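Local structure of LP04448p (Drosophila melanogaster, 4QMH) at residues 172-175 / 176-179; 213-216 / 217-220; 154-157 / 158-161. The protein belongs to the XMAP215 family, which drives microtubule polymerization through an array of TOG domains, and is represented here by the fourth of them. All blocks are in the same frame, centred on the assembly; numbering follows the deposited sequence.

How the interactions relate
All three contacts are local ones, made along about two turns of one helix each (interaction 1 from its N-cap on), and along the chain they come in the order interaction 3, interaction 1, interaction 2. Helices 149-162 and 173-186 are consecutive, and interactions 3 and 1 touch: Met-179 packs on both Trp-156 and Leu-159, with the centres about 15 Å apart. Interaction 2 is about 13 Å from interaction 1, centre to centre, without touching it, and about 22 Å from interaction 3. The series runs outward from interaction 3, about 11 Å from the chain's centre, to interaction 2, about 26 Å away; helices 149-162, 173-186 and 211-221 all pack on helix 192-209.

Interaction 1: 172-175 / 176-179; sequences SKED and IHSM
The first turn of helix 173-186 opens with backbone bonds from Ile-176 N to Ser-172 O and from His-177 N to Lys-173 O, the latter 2.9 Å long. Ser-172 is the N-cap: its OG accepts from Asp-175 N at 3.1 Å, with an N-H...O angle of 159°, and occupies an amide that has no earlier turn to bond to.

Side-chain polar contacts gather round Asp-175 and Ser-178. With chi1 at 74°, Ser-178 OG is folded back between its own backbone N and carbonyl carbon, from where it donates to Asp-175 O over a very short 2.5 Å. A water donates to both Asp-175 OD2 and Ser-178 OG, 2.9 Å from each, and so spans the two side chains. The other carboxylate oxygen, OD1, accepts from the backbone N of Glu-138. An alanine in place of Asp-175 would probably leave the Glu-138 amide without its acceptor and the bridging water held by Ser-178 OG without its carboxylate partner. A second water lies in the plane of the His-177 ring, 2.7 Å from NE2, and makes a weak, long bond to Lys-173 NZ.

Met-179 CE makes a van der Waals contact with Asp-175 OD2 at 3.8 Å, the two side chains crossing at a slant.

Ile-176 and Met-179 pack on Phe-135 of a loop and on Ile-205 of helix 192-209, while Ser-178 and Met-179 also meet helix 139-145 through Ala-141 and Ile-140.

Interaction 2: 213-216 / 217-220; sequences AMNR and ALDK
The side chains of Asn-215 and Asp-219, one turn apart on helix 211-221, are linked through a shared water. Asp-219 can be followed outward from its backbone. Its CB starts 3.7 Å from Arg-216 O, beside the carbonyls of the preceding turn. A chi1 of -71° sets CG anti to the carbonyl carbon, which turns the carboxylate back along the helix, and CG comes 3.5 Å from Asn-215 O. At the tip the two oxygens part. OD1 accepts from the water at 2.8 Å, and the same water donates to Asn-215 OD1 at 2.9 Å; OD2 lies 3.5 Å from Asn-215 O and 3.7 Å from Asn-215 ND2, too far from the amide nitrogen for a hydrogen bond. The amide and carboxylate planes stand 76° apart, so the two flat groups are strongly turned against each other, and the water links one oxygen of each.

Underneath, the backbone keeps its i to i+4 pattern, with Asp-219 N donating to Asn-215 O at 3.1 Å and Lys-220 N to Arg-216 O. The Arg-216 chain bends at chi3, and Ala-213 CA lies 3.6 Å above one face of its guanidinium, offset toward the rim.

The inward-facing side chains of these two turns meet three helices. Met-214 packs on Ile-205, Met-206 and Leu-209 of helix 192-209, Ala-217 and Leu-218 meet Val-180 and Tyr-184 of helix 173-186, and Asn-215 and Leu-218 lie against helix 226-236, at Leu-230 and Ile-229.

Interaction 3: 154-157 / 158-161; sequences ELWA and WLAD
Two turns of helix 149-162, in the all-helical TOG domain, carry two tryptophans, Trp-156 and Trp-158, each of which touches a leucine three residues away. Leu-159 reaches back to Trp-156: its CD1 lies 3.7 Å from CE3, and the same methyl is equally near CZ3, so it meets the benzene part of the indole rather than the pyrrole part. The two side chains run at a slant to one another. The second pair repeats the spacing in the reverse order, with Leu-155 CD1 3.9 Å from Trp-158 CE3. Here the tryptophan CG is trans to its backbone nitrogen (chi1 -179°), whereas that of Trp-156 is trans to its carbonyl carbon (chi1 -76°), and the two indoles leave the helix in different directions. Leu-159 also approaches Leu-155, whose CG stands 4.4 Å from Leu-159 CD1, and thereby joins the two pairs into one apolar patch.

TOG domains are built of HEAT-type helical repeats packed side by side, and the two indoles extend this helix into its neighbours. Trp-156 packs on Ala-198 and Ala-201 of helix 192-209, its NE1 hydrogen-bonded to His-186 ND1 of helix 173-186 and its ring nearly perpendicular to that of the histidine. Trp-158 points instead to helix 112-129, where Asn-123 OD1 takes the bond from its NE1, Leu-119 and Ile-122 touch it, and Arg-115 forms a salt bridge with Glu-154 OE2. Each buried indole N-H thus has an acceptor on another helix, which should help to fix the rotation of the ring.

Along the backbone, Leu-159 N donates to Leu-155 O at 2.9 Å in a fairly straight bond (166°), and Ala-160 N to Trp-156 O at the same length.

Interaction 1: 172-175 / 176-179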
loop_
_atom_site.group_PDB
_atom_site.type_symbol
_atom_site.label_atom_id
_atom_site.label_comp_id
_atom_site.label_asym_id
_atom_site.label_seq_id
_atom_site.Cartn_x
_atom_site.Cartn_y
_atom_site.Cartn_z
ATOM N N SER A 172 10.329 -6.576 7.090
ATOM C CA SER A 172 10.944 -7.795 6.599
ATOM C C SER A 172 12.123 -7.469 5.677
ATOM O O SER A 172 11.947 -6.840 4.633
ATOM C CB SER A 172 9.901 -8.637 5.851
ATOM O OG SER A 172 10.521 -9.606 5.033
ATOM N N LYS A 173 13.322 -7.914 6.043
ATOM C CA LYS A 173 14.483 -7.681 5.188
ATOM C C LYS A 173 14.305 -8.334 3.838
ATOM O O LYS A 173 14.716 -7.790 2.814
ATOM C CB LYS A 173 15.761 -8.221 5.838
ATOM C CG LYS A 173 16.204 -7.433 7.045
ATOM C CD LYS A 173 17.494 -7.992 7.640
ATOM C CE LYS A 173 18.610 -8.056 6.605
ATOM N NZ LYS A 173 19.863 -8.578 7.209
ATOM N N GLU A 174 13.705 -9.523 3.833
ATOM C CA GLU A 174 13.540 -10.257 2.594
ATOM C C GLU A 174 12.613 -9.500 1.650
ATOM O O GLU A 174 12.823 -9.505 0.436
ATOM C CB GLU A 174 12.972 -11.652 2.866
ATOM C CG GLU A 174 12.784 -12.493 1.610
ATOM C CD GLU A 174 14.046 -12.638 0.772
ATOM O OE1 GLU A 174 15.173 -12.531 1.307
ATOM O OE2 GLU A 174 13.911 -12.867 -0.447
ATOM N N ASP A 175 11.569 -8.883 2.198
ATOM C CA ASP A 175 10.670 -8.111 1.348
ATOM C C ASP A 175 11.372 -6.882 0.774
ATOM O O ASP A 175 11.159 -6.539 -0.397
ATOM C CB ASP A 175 9.397 -7.709 2.090
ATOM C CG ASP A 175 8.246 -7.436 1.140
ATOM O OD1 ASP A 175 7.783 -8.408 0.504
ATOM O OD2 ASP A 175 7.807 -6.273 1.038
ATOM N N ILE A 176 12.195 -6.211 1.580
ATOM C CA ILE A 176 13.021 -5.120 1.033
ATOM C C ILE A 176 13.954 -5.634 -0.080
ATOM O O ILE A 176 14.099 -5.003 -1.128
ATOM C CB ILE A 176 13.812 -4.386 2.134
ATOM C CG1 ILE A 176 12.868 -3.831 3.205
ATOM C CG2 ILE A 176 14.668 -3.269 1.535
ATOM C CD1 ILE A 176 11.792 -2.915 2.666
ATOM N N HIS A 177 14.577 -6.795 0.125
ATOM C CA HIS A 177 15.384 -7.394 -0.937
ATOM C C HIS A 177 14.615 -7.502 -2.262
ATOM O O HIS A 177 15.181 -7.306 -3.332
ATOM C CB HIS A 177 15.887 -8.786 -0.541
ATOM C CG HIS A 177 17.199 -8.784 0.182
ATOM N ND1 HIS A 177 18.408 -8.648 -0.467
ATOM C CD2 HIS A 177 17.490 -8.935 1.496
ATOM C CE1 HIS A 177 19.386 -8.702 0.419
ATOM N NE2 HIS A 177 18.858 -8.874 1.618
ATOM N N SER A 178 13.326 -7.828 -2.190
ATOM C CA SER A 178 12.531 -8.003 -3.397
ATOM C C SER A 178 12.373 -6.698 -4.184
ATOM O O SER A 178 12.056 -6.729 -5.371
ATOM C CB SER A 178 11.158 -8.606 -3.076
ATOM O OG SER A 178 10.309 -7.651 -2.458
ATOM N N MET A 179 12.610 -5.568 -3.522
ATOM C CA MET A 179 12.486 -4.260 -4.168
ATOM C C MET A 179 13.763 -3.877 -4.899
ATOM O O MET A 179 13.764 -2.995 -5.753
ATOM C CB MET A 179 12.164 -3.187 -3.139
ATOM C CG MET A 179 10.913 -3.479 -2.331
ATOM S SD MET A 179 10.718 -2.248 -1.040
ATOM C CE MET A 179 9.396 -3.056 -0.135
HETATM O O HOH W 1 20.258 -9.261 3.899
HETATM O O HOH W 2 8.019 -6.027 -1.875
#

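Interaction 2: 213-216 / 217-220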
loop_
_atom_site.group_PDB
_atom_site.type_symbol
_atom_site.label_atom_id
_atom_site.label_comp_id
_atom_site.label_asym_id
_atom_site.label_seq_id
_atom_site.Cartn_x
_atom_site.Cartn_y
_atom_site.Cartn_z
ATOM N N ALA A 213 25.161 -5.770 1.590
ATOM C CA ALA A 213 24.110 -6.583 0.985
ATOM C C ALA A 213 23.659 -5.994 -0.353
ATOM O O ALA A 213 23.412 -6.719 -1.316
ATOM C CB ALA A 213 22.926 -6.734 1.939
ATOM N N MET A 214 23.577 -4.670 -0.426
ATOM C CA MET A 214 23.125 -4.042 -1.664
ATOM C C MET A 214 24.188 -4.158 -2.738
ATOM O O MET A 214 23.882 -4.376 -3.911
ATOM C CB MET A 214 22.725 -2.585 -1.432
ATOM C CG MET A 214 21.531 -2.467 -0.508
ATOM S SD MET A 214 20.934 -0.791 -0.310
ATOM C CE MET A 214 20.188 -0.482 -1.915
ATOM N N ASN A 215 25.446 -4.034 -2.332
ATOM C CA ASN A 215 26.550 -4.207 -3.262
ATOM C C ASN A 215 26.648 -5.653 -3.774
ATOM O O ASN A 215 26.951 -5.882 -4.944
ATOM C CB ASN A 215 27.853 -3.760 -2.612
ATOM C CG ASN A 215 28.989 -3.712 -3.589
ATOM O OD1 ASN A 215 29.001 -2.885 -4.495
ATOM N ND2 ASN A 215 29.956 -4.608 -3.419
ATOM N N ARG A 216 26.366 -6.621 -2.907
ATOM C CA ARG A 216 26.337 -8.023 -3.322
ATOM C C ARG A 216 25.241 -8.263 -4.349
ATOM O O ARG A 216 25.431 -8.988 -5.331
ATOM C CB ARG A 216 26.121 -8.954 -2.124
ATOM C CG ARG A 216 27.350 -9.154 -1.264
ATOM C CD ARG A 216 27.202 -10.362 -0.349
ATOM N NE ARG A 216 26.152 -10.191 0.653
ATOM C CZ ARG A 216 26.333 -9.602 1.832
ATOM N NH1 ARG A 216 27.524 -9.116 2.157
ATOM N NH2 ARG A 216 25.324 -9.494 2.686
ATOM N N ALA A 217 24.087 -7.650 -4.107
ATOM C CA ALA A 217 22.960 -7.752 -5.024
ATOM C C ALA A 217 23.322 -7.151 -6.378
ATOM O O ALA A 217 22.941 -7.676 -7.423
ATOM C CB ALA A 217 21.731 -7.063 -4.431
ATOM N N LEU A 218 24.059 -6.045 -6.361
ATOM C CA LEU A 218 24.479 -5.412 -7.599
ATOM C C LEU A 218 25.385 -6.348 -8.402
ATOM O O LEU A 218 25.229 -6.497 -9.612
ATOM C CB LEU A 218 25.204 -4.099 -7.304
ATOM C CG LEU A 218 25.823 -3.379 -8.503
ATOM C CD1 LEU A 218 24.773 -3.013 -9.538
ATOM C CD2 LEU A 218 26.562 -2.130 -8.026
ATOM N N ASP A 219 26.328 -6.985 -7.722
ATOM C CA ASP A 219 27.247 -7.897 -8.391
ATOM C C ASP A 219 26.529 -9.128 -8.947
ATOM O O ASP A 219 26.819 -9.570 -10.056
ATOM C CB ASP A 219 28.355 -8.335 -7.433
ATOM C CG ASP A 219 29.335 -7.224 -7.128
ATOM O OD1 ASP A 219 29.474 -6.304 -7.963
ATOM O OD2 ASP A 219 29.969 -7.273 -6.052
ATOM N N LYS A 220 25.607 -9.683 -8.172
ATOM C CA LYS A 220 24.918 -10.902 -8.580
ATOM C C LYS A 220 23.933 -10.670 -9.715
ATOM O O LYS A 220 23.869 -11.467 -10.661
ATOM C CB LYS A 220 24.203 -11.561 -7.402
ATOM C CG LYS A 220 23.280 -12.692 -7.831
ATOM C CD LYS A 220 23.198 -13.806 -6.797
ATOM C CE LYS A 220 22.434 -13.383 -5.556
ATOM N NZ LYS A 220 22.210 -14.530 -4.617
HETATM O O HOH W 3 29.849 -3.644 -7.148
#

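Interaction 3: 154-157 / 158-161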
loop_
_atom_site.group_PDB
_atom_site.type_symbol
_atom_site.label_atom_id
_atom_site.label_comp_id
_atom_site.label_asym_id
_atom_site.label_seq_id
_atom_site.Cartn_x
_atom_site.Cartn_y
_atom_site.Cartn_z
ATOM N N GLU A 154 4.811 7.723 -7.072
ATOM C CA GLU A 154 4.212 7.801 -5.736
ATOM C C GLU A 154 4.834 6.788 -4.793
ATOM O O GLU A 154 5.085 7.091 -3.629
ATOM C CB GLU A 154 2.703 7.556 -5.778
ATOM C CG GLU A 154 1.907 8.556 -6.565
ATOM C CD GLU A 154 1.846 9.930 -5.931
ATOM O OE1 GLU A 154 2.094 10.061 -4.716
ATOM O OE2 GLU A 154 1.545 10.888 -6.666
ATOM N N LEU A 155 5.075 5.583 -5.297
ATOM C CA LEU A 155 5.504 4.493 -4.422
ATOM C C LEU A 155 6.951 4.654 -3.961
ATOM O O LEU A 155 7.263 4.432 -2.789
ATOM C CB LEU A 155 5.261 3.137 -5.092
ATOM C CG LEU A 155 5.400 1.905 -4.205
ATOM C CD1 LEU A 155 4.740 2.110 -2.831
ATOM C CD2 LEU A 155 4.822 0.693 -4.921
ATOM N N TRP A 156 7.843 5.064 -4.859
ATOM C CA TRP A 156 9.195 5.382 -4.422
ATOM C C TRP A 156 9.231 6.564 -3.439
ATOM O O TRP A 156 10.045 6.583 -2.521
ATOM C CB TRP A 156 10.134 5.637 -5.609
ATOM C CG TRP A 156 10.557 4.377 -6.318
ATOM C CD1 TRP A 156 10.362 4.077 -7.639
ATOM C CD2 TRP A 156 11.241 3.246 -5.749
ATOM N NE1 TRP A 156 10.887 2.844 -7.925
ATOM C CE2 TRP A 156 11.424 2.306 -6.785
ATOM C CE3 TRP A 156 11.712 2.939 -4.467
ATOM C CZ2 TRP A 156 12.061 1.076 -6.582
ATOM C CZ3 TRP A 156 12.339 1.719 -4.266
ATOM C CH2 TRP A 156 12.510 0.801 -5.319
ATOM N N ALA A 157 8.355 7.549 -3.622
ATOM C CA ALA A 157 8.326 8.682 -2.698
ATOM C C ALA A 157 7.914 8.186 -1.325
ATOM O O ALA A 157 8.455 8.608 -0.309
ATOM C CB ALA A 157 7.346 9.737 -3.177
ATOM N N TRP A 158 6.932 7.290 -1.308
ATOM C CA TRP A 158 6.408 6.775 -0.052
ATOM C C TRP A 158 7.459 5.934 0.649
ATOM O O TRP A 158 7.667 6.072 1.848
ATOM C CB TRP A 158 5.134 5.971 -0.301
ATOM C CG TRP A 158 4.496 5.398 0.942
ATOM C CD1 TRP A 158 3.672 6.045 1.815
ATOM C CD2 TRP A 158 4.599 4.047 1.406
ATOM N NE1 TRP A 158 3.261 5.177 2.817
ATOM C CE2 TRP A 158 3.825 3.948 2.590
ATOM C CE3 TRP A 158 5.282 2.915 0.946
ATOM C CZ2 TRP A 158 3.713 2.760 3.309
ATOM C CZ3 TRP A 158 5.175 1.737 1.668
ATOM C CH2 TRP A 158 4.394 1.670 2.836
ATOM N N LEU A 159 8.141 5.074 -0.097
ATOM C CA LEU A 159 9.201 4.273 0.502
ATOM C C LEU A 159 10.323 5.162 1.023
ATOM O O LEU A 159 10.857 4.919 2.101
ATOM C CB LEU A 159 9.751 3.251 -0.501
ATOM C CG LEU A 159 8.788 2.118 -0.884
ATOM C CD1 LEU A 159 9.273 1.386 -2.138
ATOM C CD2 LEU A 159 8.621 1.144 0.269
ATOM N N ALA A 160 10.675 6.197 0.262
ATOM C CA ALA A 160 11.763 7.089 0.661
ATOM C C ALA A 160 11.397 7.831 1.936
ATOM O O ALA A 160 12.244 8.097 2.791
ATOM C CB ALA A 160 12.088 8.086 -0.469
ATOM N N ASP A 161 10.114 8.142 2.065
ATOM C CA ASP A 161 9.590 8.883 3.199
ATOM C C ASP A 161 9.486 8.000 4.445
ATOM O O ASP A 161 9.820 8.436 5.540
ATOM C CB ASP A 161 8.221 9.474 2.836
ATOM C CG ASP A 161 7.626 10.313 3.954
ATOM O OD1 ASP A 161 8.368 11.114 4.560
ATOM O OD2 ASP A 161 6.412 10.171 4.224
#